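Local coordinates for flavodoxin (Fusobacterium nucleatum, PDB 6OHK), which binds flavin mononucleotide and probably serves as a low-potential electron donor to a number of redox enzymes, at residues G8-T13 with L52-P57; G91-F96 with D125-E130; E98-G103 with G142-E147; G102-L107 with T132-N137. The protein carries 1 engineered substitution. All blocks are in the same frame, centred on the assembly; numbering follows the deposited sequence. Where two conformers were deposited one is given.

Contact 1: residues G8-T13 with L52-P57; sequences GIFYAT and LILVTP. With FMN (flavin mononucleotide), chain B.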
# COMPACT_ATOMS: atom_id res chain seq x y z
N GLY A 8 -5.36 -5.42 8.94
CA GLY A 8 -6.32 -4.46 8.40
C GLY A 8 -5.91 -3.99 7.02
O GLY A 8 -4.80 -3.47 6.86
N ILE A 9 -6.77 -4.20 6.04
CA ILE A 9 -6.52 -3.81 4.65
C ILE A 9 -7.40 -2.62 4.34
O ILE A 9 -8.64 -2.72 4.46
CB ILE A 9 -6.83 -4.98 3.70
CG1 ILE A 9 -6.08 -6.24 4.12
CG2 ILE A 9 -6.54 -4.57 2.27
CD1 ILE A 9 -6.51 -7.46 3.33
N PHE A 10 -6.80 -1.52 3.95
CA PHE A 10 -7.52 -0.27 3.68
C PHE A 10 -7.20 0.17 2.26
O PHE A 10 -6.02 0.24 1.91
CB PHE A 10 -7.07 0.80 4.66
CG PHE A 10 -7.52 0.52 6.08
CD1 PHE A 10 -6.82 -0.38 6.90
CD2 PHE A 10 -8.66 1.10 6.58
CE1 PHE A 10 -7.29 -0.68 8.15
CE2 PHE A 10 -9.13 0.80 7.85
CZ PHE A 10 -8.45 -0.08 8.62
N TYR A 11 -8.22 0.43 1.46
CA TYR A 11 -8.01 0.78 0.06
C TYR A 11 -8.95 1.89 -0.36
O TYR A 11 -9.94 2.17 0.31
CB TYR A 11 -8.17 -0.45 -0.86
CG TYR A 11 -9.59 -0.85 -1.05
CD1 TYR A 11 -10.25 -1.62 -0.12
CD2 TYR A 11 -10.31 -0.41 -2.17
CE1 TYR A 11 -11.59 -1.95 -0.28
CE2 TYR A 11 -11.66 -0.74 -2.33
CZ TYR A 11 -12.27 -1.51 -1.37
OH TYR A 11 -13.65 -1.80 -1.59
N ALA A 12 -8.67 2.45 -1.54
CA ALA A 12 -9.59 3.32 -2.24
C ALA A 12 -9.53 2.95 -3.71
O ALA A 12 -8.54 2.40 -4.17
CB ALA A 12 -9.21 4.79 -2.05
N THR A 13 -10.56 3.33 -4.45
CA THR A 13 -10.60 3.06 -5.89
C THR A 13 -11.45 4.10 -6.59
O THR A 13 -12.45 4.54 -6.03
CB THR A 13 -11.13 1.66 -6.19
OG1 THR A 13 -10.98 1.36 -7.58
CG2 THR A 13 -12.59 1.52 -5.84
N LEU A 52 -1.00 -3.77 9.05
CA LEU A 52 -1.77 -2.99 8.10
C LEU A 52 -1.23 -3.15 6.70
O LEU A 52 -0.02 -3.21 6.48
CB LEU A 52 -1.67 -1.52 8.46
CG LEU A 52 -2.44 -1.09 9.71
CD1 LEU A 52 -1.95 0.27 10.18
CD2 LEU A 52 -3.93 -1.03 9.45
N ILE A 53 -2.15 -3.17 5.74
CA ILE A 53 -1.84 -3.03 4.32
C ILE A 53 -2.68 -1.88 3.79
O ILE A 53 -3.91 -1.93 3.85
CB ILE A 53 -2.15 -4.33 3.56
CG1 ILE A 53 -1.30 -5.48 4.09
CG2 ILE A 53 -1.97 -4.12 2.04
CD1 ILE A 53 -1.67 -6.84 3.51
N LEU A 54 -2.03 -0.83 3.30
CA LEU A 54 -2.70 0.37 2.81
C LEU A 54 -2.47 0.45 1.31
O LEU A 54 -1.33 0.37 0.86
CB LEU A 54 -2.13 1.63 3.48
CG LEU A 54 -1.98 1.57 5.00
CD1 LEU A 54 -1.48 2.92 5.50
CD2 LEU A 54 -3.24 1.17 5.74
N VAL A 55 -3.55 0.57 0.55
CA VAL A 55 -3.53 0.42 -0.91
C VAL A 55 -4.15 1.66 -1.54
O VAL A 55 -5.25 2.07 -1.18
CB VAL A 55 -4.33 -0.82 -1.33
CG1 VAL A 55 -4.19 -1.04 -2.83
CG2 VAL A 55 -3.95 -2.05 -0.52
N THR A 56 -3.46 2.23 -2.52
CA THR A 56 -4.05 3.34 -3.27
C THR A 56 -3.60 3.35 -4.73
O THR A 56 -2.42 3.13 -5.00
CB THR A 56 -3.74 4.71 -2.63
OG1 THR A 56 -4.48 5.74 -3.29
CG2 THR A 56 -2.24 5.04 -2.66
N PRO A 57 -4.50 3.64 -5.66
CA PRO A 57 -4.07 4.10 -6.98
C PRO A 57 -3.56 5.53 -6.89
O PRO A 57 -3.68 6.22 -5.89
CB PRO A 57 -5.36 4.02 -7.79
CG PRO A 57 -6.44 4.37 -6.77
CD PRO A 57 -5.96 3.73 -5.48
N1 FMN B . -0.71 6.53 -12.33
C2 FMN B . 0.52 6.88 -11.76
O2 FMN B . 1.36 6.07 -11.54
N3 FMN B . 0.75 8.27 -11.48
C4 FMN B . -0.13 9.29 -11.73
O4 FMN B . 0.18 10.42 -11.43
C4A FMN B . -1.37 8.90 -12.32
N5 FMN B . -2.31 9.89 -12.61
C5A FMN B . -3.49 9.45 -13.27
C6 FMN B . -4.41 10.42 -13.70
C7 FMN B . -5.57 10.03 -14.33
C7M FMN B . -6.53 11.19 -14.67
C8 FMN B . -5.80 8.70 -14.63
C8M FMN B . -7.11 8.31 -15.28
C9 FMN B . -4.88 7.73 -14.21
C9A FMN B . -3.73 8.11 -13.56
N10 FMN B . -2.79 7.09 -13.13
C10 FMN B . -1.61 7.53 -12.58
C1' FMN B . -3.04 5.68 -13.40
C2' FMN B . -4.04 5.07 -12.36
O2' FMN B . -3.57 5.19 -11.03
C3' FMN B . -4.21 3.58 -12.67
O3' FMN B . -4.90 3.48 -13.90
C4' FMN B . -4.93 2.74 -11.60
O4' FMN B . -4.86 1.38 -11.99
C5' FMN B . -6.38 3.14 -11.40
O5' FMN B . -6.87 2.44 -10.27
P FMN B . -8.44 2.44 -9.94
O1P FMN B . -8.53 1.56 -8.70
O2P FMN B . -8.93 3.82 -9.70
O3P FMN B . -9.16 1.81 -11.14

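Contact 2: residues G91-F96 with D125-E130; sequences GNQFAF and DGYHYE. With FMN (flavin mononucleotide), chain B.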
# COMPACT_ATOMS: atom_id res chain seq x y z
N GLY A 91 -0.46 2.24 -10.48
CA GLY A 91 -0.21 3.37 -11.36
C GLY A 91 0.09 2.92 -12.77
O GLY A 91 -0.13 1.77 -13.14
N ASN A 92 0.60 3.86 -13.57
CA ASN A 92 0.97 3.60 -14.96
C ASN A 92 2.36 4.20 -15.17
O ASN A 92 2.51 5.42 -15.23
CB ASN A 92 -0.06 4.21 -15.91
CG ASN A 92 0.31 4.02 -17.37
OD1 ASN A 92 1.47 3.88 -17.73
ND2 ASN A 92 -0.69 3.99 -18.23
N GLN A 93 3.37 3.35 -15.23
CA GLN A 93 4.74 3.86 -15.16
C GLN A 93 5.15 4.56 -16.45
O GLN A 93 6.09 5.37 -16.41
CB GLN A 93 5.71 2.72 -14.83
CG GLN A 93 5.85 1.69 -15.96
CD GLN A 93 6.34 0.36 -15.44
OE1 GLN A 93 7.56 0.11 -15.41
NE2 GLN A 93 5.42 -0.47 -15.01
N PHE A 94 4.51 4.25 -17.57
CA PHE A 94 4.90 4.85 -18.84
C PHE A 94 4.21 6.18 -19.05
O PHE A 94 4.83 7.15 -19.53
CB PHE A 94 4.64 3.86 -19.98
CG PHE A 94 5.57 2.69 -19.94
CD1 PHE A 94 6.87 2.80 -20.39
CD2 PHE A 94 5.16 1.49 -19.44
CE1 PHE A 94 7.74 1.71 -20.33
CE2 PHE A 94 6.03 0.41 -19.38
CZ PHE A 94 7.31 0.52 -19.83
N ALA A 95 2.94 6.27 -18.70
CA ALA A 95 2.21 7.51 -18.88
C ALA A 95 2.58 8.55 -17.86
O ALA A 95 2.37 9.74 -18.10
CB ALA A 95 0.71 7.24 -18.84
N PHE A 96 3.11 8.13 -16.70
CA PHE A 96 3.43 9.02 -15.60
C PHE A 96 4.87 8.76 -15.18
O PHE A 96 5.13 8.23 -14.11
CB PHE A 96 2.43 8.82 -14.46
CG PHE A 96 1.03 9.07 -14.91
CD1 PHE A 96 0.56 10.36 -15.08
CD2 PHE A 96 0.20 8.02 -15.26
CE1 PHE A 96 -0.72 10.59 -15.55
CE2 PHE A 96 -1.07 8.25 -15.75
CZ PHE A 96 -1.52 9.54 -15.90
N ASP A 125 13.92 -3.13 -10.26
CA ASP A 125 14.21 -3.89 -11.47
C ASP A 125 12.93 -4.19 -12.24
O ASP A 125 11.93 -4.61 -11.66
CB ASP A 125 14.89 -5.22 -11.12
CG ASP A 125 16.30 -5.07 -10.59
OD1 ASP A 125 16.83 -3.94 -10.58
OD2 ASP A 125 16.87 -6.11 -10.19
N GLY A 126 12.97 -3.99 -13.55
CA GLY A 126 11.85 -4.27 -14.42
C GLY A 126 10.84 -3.17 -14.51
O GLY A 126 9.80 -3.35 -15.14
N TYR A 127 11.11 -2.03 -13.88
CA TYR A 127 10.26 -0.85 -13.98
C TYR A 127 10.98 0.23 -14.77
O TYR A 127 12.22 0.30 -14.77
CB TYR A 127 9.94 -0.30 -12.60
CG TYR A 127 9.08 -1.17 -11.75
CD1 TYR A 127 7.70 -1.07 -11.80
CD2 TYR A 127 9.64 -2.08 -10.87
CE1 TYR A 127 6.91 -1.83 -10.97
CE2 TYR A 127 8.85 -2.85 -10.04
CZ TYR A 127 7.50 -2.73 -10.09
OH TYR A 127 6.78 -3.52 -9.22
N HIS A 128 10.21 1.10 -15.37
CA HIS A 128 10.72 2.26 -16.08
C HIS A 128 10.30 3.51 -15.34
O HIS A 128 9.11 3.67 -15.03
CB HIS A 128 10.15 2.33 -17.50
CG HIS A 128 10.77 3.40 -18.35
ND1 HIS A 128 10.46 4.74 -18.20
CD2 HIS A 128 11.68 3.34 -19.35
CE1 HIS A 128 11.16 5.45 -19.06
NE2 HIS A 128 11.90 4.63 -19.77
N TYR A 129 11.23 4.43 -15.09
CA TYR A 129 10.86 5.71 -14.53
C TYR A 129 11.87 6.74 -14.96
O TYR A 129 13.06 6.43 -15.15
CB TYR A 129 10.70 5.70 -13.01
CG TYR A 129 11.99 5.50 -12.21
CD1 TYR A 129 12.47 4.25 -11.95
CD2 TYR A 129 12.67 6.58 -11.70
CE1 TYR A 129 13.64 4.07 -11.22
CE2 TYR A 129 13.83 6.42 -10.96
CZ TYR A 129 14.28 5.15 -10.72
OH TYR A 129 15.47 5.01 -9.99
N GLU A 130 11.41 7.97 -15.11
CA GLU A 130 12.28 9.11 -15.38
C GLU A 130 12.72 9.74 -14.07
O GLU A 130 13.92 9.94 -13.84
CB GLU A 130 11.56 10.13 -16.27
CG GLU A 130 11.23 9.57 -17.67
CD GLU A 130 10.17 10.40 -18.40
OE1 GLU A 130 9.37 9.81 -19.17
OE2 GLU A 130 10.13 11.63 -18.20
N1 FMN B . -0.71 6.53 -12.33
C2 FMN B . 0.52 6.88 -11.76
O2 FMN B . 1.36 6.07 -11.54
N3 FMN B . 0.75 8.27 -11.48
C4 FMN B . -0.13 9.29 -11.73
O4 FMN B . 0.18 10.42 -11.43
C4A FMN B . -1.37 8.90 -12.32
N5 FMN B . -2.31 9.89 -12.61
C5A FMN B . -3.49 9.45 -13.27
C6 FMN B . -4.41 10.42 -13.70
C7 FMN B . -5.57 10.03 -14.33
C7M FMN B . -6.53 11.19 -14.67
C8 FMN B . -5.80 8.70 -14.63
C8M FMN B . -7.11 8.31 -15.28
C9 FMN B . -4.88 7.73 -14.21
C9A FMN B . -3.73 8.11 -13.56
N10 FMN B . -2.79 7.09 -13.13
C10 FMN B . -1.61 7.53 -12.58
C1' FMN B . -3.04 5.68 -13.40
C2' FMN B . -4.04 5.07 -12.36
O2' FMN B . -3.57 5.19 -11.03
C3' FMN B . -4.21 3.58 -12.67
O3' FMN B . -4.90 3.48 -13.90
C4' FMN B . -4.93 2.74 -11.60
O4' FMN B . -4.86 1.38 -11.99
C5' FMN B . -6.38 3.14 -11.40
O5' FMN B . -6.87 2.44 -10.27
P FMN B . -8.44 2.44 -9.94
O1P FMN B . -8.53 1.56 -8.70
O2P FMN B . -8.93 3.82 -9.70
O3P FMN B . -9.16 1.81 -11.14
O HOH W 1 7.60 5.78 -14.04
O HOH W 2 8.98 -1.54 -17.47
O HOH W 3 7.68 7.73 -19.25

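Contact 3: residues E98-G103 with G142-E147; sequences ESFCGG and GLALDE. With FMN (flavin mononucleotide), chain B.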
# COMPACT_ATOMS: atom_id res chain seq x y z
N GLU A 98 7.20 10.58 -14.07
CA GLU A 98 7.72 11.26 -12.89
C GLU A 98 6.83 11.09 -11.68
O GLU A 98 7.12 11.68 -10.63
CB GLU A 98 7.95 12.76 -13.11
CG GLU A 98 8.89 13.03 -14.26
CD GLU A 98 9.34 14.48 -14.31
OE1 GLU A 98 9.33 15.07 -15.41
OE2 GLU A 98 9.70 15.03 -13.24
N SER A 99 5.78 10.26 -11.75
CA SER A 99 4.85 10.16 -10.61
C SER A 99 4.28 8.77 -10.47
O SER A 99 3.19 8.61 -9.90
CB SER A 99 3.75 11.21 -10.69
OG SER A 99 2.93 11.07 -11.83
N PHE A 100 4.97 7.76 -10.94
CA PHE A 100 4.44 6.40 -10.89
C PHE A 100 4.26 5.95 -9.45
O PHE A 100 5.21 5.92 -8.66
CB PHE A 100 5.41 5.46 -11.60
CG PHE A 100 5.06 4.00 -11.48
CD1 PHE A 100 3.84 3.51 -11.93
CD2 PHE A 100 5.96 3.10 -10.98
CE1 PHE A 100 3.53 2.18 -11.85
CE2 PHE A 100 5.65 1.77 -10.88
CZ PHE A 100 4.45 1.31 -11.32
N CYS A 101 3.03 5.55 -9.13
CA CYS A 101 2.69 5.11 -7.78
C CYS A 101 3.05 6.14 -6.72
O CYS A 101 3.31 5.80 -5.56
CB CYS A 101 3.28 3.73 -7.43
SG CYS A 101 2.49 2.38 -8.27
N GLY A 102 3.03 7.42 -7.08
CA GLY A 102 3.42 8.45 -6.14
C GLY A 102 2.56 8.55 -4.91
O GLY A 102 3.01 9.09 -3.89
N GLY A 103 1.33 8.07 -4.97
CA GLY A 103 0.42 8.26 -3.86
C GLY A 103 0.89 7.62 -2.57
O GLY A 103 0.57 8.09 -1.48
N GLY A 142 7.21 0.49 -1.29
CA GLY A 142 6.12 -0.46 -1.17
C GLY A 142 6.04 -1.27 -2.43
O GLY A 142 6.93 -1.23 -3.29
N LEU A 143 4.93 -1.96 -2.57
CA LEU A 143 4.65 -2.74 -3.76
C LEU A 143 4.08 -1.83 -4.83
O LEU A 143 3.09 -1.13 -4.58
CB LEU A 143 3.66 -3.83 -3.42
CG LEU A 143 3.30 -4.79 -4.52
CD1 LEU A 143 4.53 -5.55 -5.00
CD2 LEU A 143 2.22 -5.71 -4.07
N ALA A 144 4.69 -1.83 -6.02
CA ALA A 144 4.30 -0.94 -7.12
C ALA A 144 3.69 -1.78 -8.23
O ALA A 144 4.37 -2.61 -8.84
CB ALA A 144 5.52 -0.16 -7.60
N LEU A 145 2.41 -1.61 -8.47
CA LEU A 145 1.70 -2.42 -9.45
C LEU A 145 1.31 -1.57 -10.64
O LEU A 145 1.01 -0.38 -10.51
CB LEU A 145 0.47 -3.07 -8.84
CG LEU A 145 0.78 -3.98 -7.65
CD1 LEU A 145 -0.49 -4.47 -7.02
CD2 LEU A 145 1.66 -5.15 -8.05
N ASP A 146 1.32 -2.19 -11.82
CA ASP A 146 0.92 -1.49 -13.05
C ASP A 146 0.05 -2.46 -13.82
O ASP A 146 0.54 -3.33 -14.53
CB ASP A 146 2.15 -1.06 -13.85
CG ASP A 146 1.79 -0.26 -15.09
OD1 ASP A 146 0.65 -0.36 -15.57
OD2 ASP A 146 2.71 0.48 -15.57
N GLU A 147 -1.25 -2.33 -13.65
CA GLU A 147 -2.21 -3.21 -14.31
C GLU A 147 -2.42 -2.83 -15.76
O GLU A 147 -2.92 -3.65 -16.54
CB GLU A 147 -3.55 -3.18 -13.55
CG GLU A 147 -3.55 -4.02 -12.31
CD GLU A 147 -3.65 -5.49 -12.69
OE1 GLU A 147 -4.59 -5.88 -13.44
OE2 GLU A 147 -2.78 -6.27 -12.32
N1 FMN B . -0.71 6.53 -12.33
C2 FMN B . 0.52 6.88 -11.76
O2 FMN B . 1.36 6.07 -11.54
N3 FMN B . 0.75 8.27 -11.48
C4 FMN B . -0.13 9.29 -11.73
O4 FMN B . 0.18 10.42 -11.43
C4A FMN B . -1.37 8.90 -12.32
N5 FMN B . -2.31 9.89 -12.61
C5A FMN B . -3.49 9.45 -13.27
C6 FMN B . -4.41 10.42 -13.70
C7 FMN B . -5.57 10.03 -14.33
C7M FMN B . -6.53 11.19 -14.67
C8 FMN B . -5.80 8.70 -14.63
C8M FMN B . -7.11 8.31 -15.28
C9 FMN B . -4.88 7.73 -14.21
C9A FMN B . -3.73 8.11 -13.56
N10 FMN B . -2.79 7.09 -13.13
C10 FMN B . -1.61 7.53 -12.58
C1' FMN B . -3.04 5.68 -13.40
C2' FMN B . -4.04 5.07 -12.36
O2' FMN B . -3.57 5.19 -11.03
C3' FMN B . -4.21 3.58 -12.67
O3' FMN B . -4.90 3.48 -13.90
C4' FMN B . -4.93 2.74 -11.60
O4' FMN B . -4.86 1.38 -11.99
C5' FMN B . -6.38 3.14 -11.40
O5' FMN B . -6.87 2.44 -10.27
P FMN B . -8.44 2.44 -9.94
O1P FMN B . -8.53 1.56 -8.70
O2P FMN B . -8.93 3.82 -9.70
O3P FMN B . -9.16 1.81 -11.14

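Contact 4: residues G102-L107 with T132-N137; sequences GGIRYL and TSIIEN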
# COMPACT_ATOMS: atom_id res chain seq x y z
N GLY A 102 3.03 7.42 -7.08
CA GLY A 102 3.42 8.45 -6.14
C GLY A 102 2.56 8.55 -4.91
O GLY A 102 3.01 9.09 -3.89
N GLY A 103 1.33 8.07 -4.97
CA GLY A 103 0.42 8.26 -3.86
C GLY A 103 0.89 7.62 -2.57
O GLY A 103 0.57 8.09 -1.48
N ILE A 104 1.68 6.54 -2.66
CA ILE A 104 2.12 5.89 -1.44
C ILE A 104 3.10 6.72 -0.65
O ILE A 104 3.26 6.48 0.55
CB ILE A 104 2.62 4.46 -1.66
CG1 ILE A 104 3.89 4.39 -2.53
CG2 ILE A 104 1.52 3.58 -2.20
CD1 ILE A 104 4.48 2.99 -2.60
N ARG A 105 3.73 7.75 -1.24
CA ARG A 105 4.60 8.64 -0.46
C ARG A 105 3.82 9.36 0.63
O ARG A 105 4.31 9.52 1.75
CB ARG A 105 5.27 9.64 -1.40
CG ARG A 105 6.03 10.76 -0.67
CD ARG A 105 7.09 10.31 0.27
NE ARG A 105 8.19 9.64 -0.41
CZ ARG A 105 9.31 9.26 0.20
NH1 ARG A 105 9.48 9.42 1.51
NH2 ARG A 105 10.28 8.69 -0.51
N TYR A 106 2.61 9.79 0.33
CA TYR A 106 1.82 10.50 1.34
C TYR A 106 1.55 9.62 2.55
O TYR A 106 1.60 10.08 3.70
CB TYR A 106 0.51 11.00 0.75
CG TYR A 106 0.74 12.08 -0.25
CD1 TYR A 106 0.91 11.79 -1.60
CD2 TYR A 106 0.79 13.41 0.14
CE1 TYR A 106 1.19 12.78 -2.50
CE2 TYR A 106 1.04 14.42 -0.78
CZ TYR A 106 1.23 14.08 -2.09
OH TYR A 106 1.49 15.09 -3.02
N LEU A 107 1.27 8.33 2.32
CA LEU A 107 1.00 7.40 3.40
C LEU A 107 2.28 7.08 4.16
O LEU A 107 2.30 7.07 5.40
CB LEU A 107 0.34 6.15 2.83
CG LEU A 107 -0.91 6.40 1.99
CD1 LEU A 107 -1.48 5.07 1.52
CD2 LEU A 107 -1.97 7.18 2.74
N THR A 132 11.41 9.70 -9.62
CA THR A 132 10.51 9.09 -8.65
C THR A 132 10.60 9.84 -7.34
O THR A 132 11.65 10.39 -6.98
CB THR A 132 10.80 7.61 -8.44
OG1 THR A 132 9.82 7.06 -7.56
CG2 THR A 132 12.15 7.38 -7.88
N SER A 133 9.48 9.83 -6.62
CA SER A 133 9.42 10.28 -5.24
C SER A 133 9.14 9.14 -4.28
O SER A 133 8.92 9.39 -3.09
CB SER A 133 8.34 11.33 -5.08
OG SER A 133 8.63 12.47 -5.88
N ILE A 134 9.17 7.89 -4.73
CA ILE A 134 8.83 6.76 -3.87
C ILE A 134 9.98 5.78 -3.68
O ILE A 134 9.76 4.60 -3.42
CB ILE A 134 7.55 6.03 -4.33
CG1 ILE A 134 7.67 5.49 -5.75
CG2 ILE A 134 6.35 6.95 -4.16
CD1 ILE A 134 6.80 4.30 -5.97
N ILE A 135 11.22 6.28 -3.75
CA ILE A 135 12.40 5.49 -3.41
C ILE A 135 12.99 5.94 -2.07
O ILE A 135 13.14 7.14 -1.80
CB ILE A 135 13.43 5.55 -4.54
CG1 ILE A 135 12.97 4.68 -5.71
CG2 ILE A 135 14.83 5.09 -4.05
CD1 ILE A 135 13.96 4.67 -6.90
N GLU A 136 13.31 4.96 -1.24
CA GLU A 136 14.13 5.12 -0.05
C GLU A 136 15.12 3.98 -0.02
O GLU A 136 14.79 2.84 -0.36
CB GLU A 136 13.34 5.08 1.27
CG GLU A 136 12.39 6.25 1.48
CD GLU A 136 13.04 7.61 1.71
OE1 GLU A 136 12.38 8.63 1.46
OE2 GLU A 136 14.21 7.67 2.16
N ASN A 137 16.36 4.31 0.36
CA ASN A 137 17.40 3.29 0.43
C ASN A 137 17.51 2.46 -0.84
O ASN A 137 17.73 1.26 -0.82
CB ASN A 137 17.19 2.38 1.64
CG ASN A 137 18.43 1.65 2.03
OD1 ASN A 137 19.54 2.17 1.87
ND2 ASN A 137 18.27 0.44 2.56

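Contact 1: residues G8-T13 with L52-P57
Gly-8 opens a parallel pairing of strands 7-11 and 51-59, central strands of the flavodoxin alpha/beta fold, by accepting Ile-53 N at its carbonyl O (2.9 Å). Having no side chain, Gly-8 lets Phe-10 CE1 and Leu-52 CD2 close in over the place where a CB would stand. Ile-9 turns to the other face beside Ile-53, two branched side chains well suited to extended backbone. Phe-10 then uses both its polar backbone atoms, its N giving to Ile-53 O and its O taking Val-55 N at 2.8 Å. With CG anti to the carbonyl carbon (chi1 -69°), its ring leans back along the strand until CE1 lies 3.6 Å from Leu-52 CD2, while CB runs alongside Leu-54 CD2; Phe-37 stacks on the ring. Tyr-11 rests only its root on the neighbour, CB to Val-55 CB 3.9 Å, and sends its hydroxyl away to a weak hydrogen bond with Asn-38 ND2. At Ala-12 the ladder frays: its N reaches Val-55 O in a weak 3.5 Å bond, and Pro-57, lacking an N-H, meets Ala-12 O with CD instead. Thr-13 OG1 donates to phosphate oxygen O1P of FMN at 2.7 Å, and Pro-57 CB lies 3.3 Å from FMN O5'.

Contact 2: residues G91-F96 with D125-E130
The FMN-binding loop 91-96, one wall of the flavin pocket, is fastened to the 125-130 loop by Gln-93, whose OE1 accepts His-128 N at 2.8 Å. The bond is nearly straight (160°) and lies in the carbonyl plane. Placing CG between the backbone N and the carbonyl carbon (chi1 68°), with an extended chain beyond, brings the amide beside Tyr-127 CD1, the two side chains crossing at about a right angle with their planes 22° apart. A glutamine suits this buried place because it can accept and donate at once: OE1 also takes water 2, while NE2 is held by Asp-146 and Gln-150. Beyond it, Phe-94 sets CE1 3.8 Å from His-128 CB near the surface, the two rings meeting obliquely. Residues 125-130 belong to the loop between strands 117-118 and 135-136, part of an excursion before strand 139-145 consistent with the insertion of long-chain flavodoxins. The first loop is shaped by an Asx motif, in which Asn-92 OD1 receives Ala-95 N at 3.0 Å from above its carbonyl plane. Asn-92 N meanwhile donates to FMN O2 (3.1 Å), and the Phe-96 ring covers the isoalloxazine, with FMN C4A 3.3 Å over its centre. Water 3 donates to Phe-94 O and Glu-130 OE1, the latter at 2.7 Å.

Contact 3: residues E98-G103 with G142-E147
Cys-101 meets Ala-144 from a left-handed backbone conformation, uncommon for a residue with a side chain: its phi is positive (54°), as the third position of the type II turn from Ser-99 to Gly-102 requires. From there its SG swings back over one face of the preceding Phe-100 ring, 3.7 Å above the plane and toward the rim, and lies 4.0 Å from Ala-144 CB. Phe-100 extends its ring with CG anti to the backbone N (chi1 174°), which carries CE1, CE2 and CZ to strand 139-145. Its CE2 packs 3.8 Å from Ala-144 CB, and CE1 lies 3.8 Å from Leu-145 O. A small methyl at Ala-144 allows the ring and the sulfur to settle together on the strand; the contact is one of packing, without hydrogen bonds between the two segments. Asp-146 spends its carboxylate on Asn-149 N and Gln-93 NE2, while its CB packs beside Phe-100 CE1, the side chain crossing the ring obliquely. With the turn backed in this way, Ser-99 O accepts FMN N3 at 2.9 Å, Ser-99 OG donates to FMN O4 at 2.9 Å, and Cys-101 N donates to FMN O2 at 3.0 Å. Such recognition of the pyrimidine end of isoalloxazine, largely by backbone groups, belongs to the FMN site of flavodoxins.

Contact 4: residues G102-L107 with T132-N137
Ser-133 O is gripped by two nitrogens of one side chain: Arg-105 NE at 2.8 Å, nearly along the C=O axis, and Arg-105 NH2 at 3.0 Å, which comes from above the carbonyl plane. Around the same guanidinium, Glu-136 OE1 forms a salt bridge with the far end, receiving Arg-105 NH2 at 2.9 Å and Arg-105 NH1 at 3.0 Å. Both acceptors lie close to the guanidinium plane, so this flat group is held by its edges. The carboxylate is turned 73° against it, and the two nitrogens approach OE1 on its anti side from opposite faces. Arginine suits the place because it can serve a carbonyl side-on and a carboxylate end-on at once. Its CG stands anti to the backbone N (chi1 171°), and bends at chi2 and chi3 fold the chain round Ser-133 O. Asp-109 adds a second carboxylate at NH1, so the positive charge is probably well balanced.

Beneath this polar cluster the packing is apolar. Ile-134 CG2 lies 3.8 Å from Gly-102 CA, a glycine that suits its place because a CB would be crowded by Ser-99 O, and 3.9 Å from Ile-104 CG1, the two isoleucines crossing at about a right angle. An ST turn shapes the loop here, Thr-132 OG1 accepting Ile-134 N at 3.0 Å. Arg-105 thus ties the first turn of helix 103-113 to the short strand 135-136, which pairs antiparallel with strand 139-145; Ile-104 and Ile-134 both pack against that strand, while Tyr-106 and Leu-107 lean on helices 66-69 and 72-77.

Contacts 1 and 3 are buried, contact 4 is partly buried and contact 2 lies at the surface. Contact 1 is built on backbone bonds between sheet strands, contact 3 on van der Waals packing without hydrogen bonds between its segments, contact 4 on a charged cluster above an isoleucine patch, and contact 2 on a glutamine and bridging waters. The first three touch FMN, from the phosphate in contact 1 to the flavin ring in contacts 2 and 3. Contacts 3 and 4 share Gly-102 and Gly-103, and their strands 139-145 and 135-136 are neighbours. Tyr-127 to Ala-144 and Gln-93 to Asp-146 join contact 2 to contact 3, while Thr-56 of contact 1 packs on Gly-103 and Ile-104.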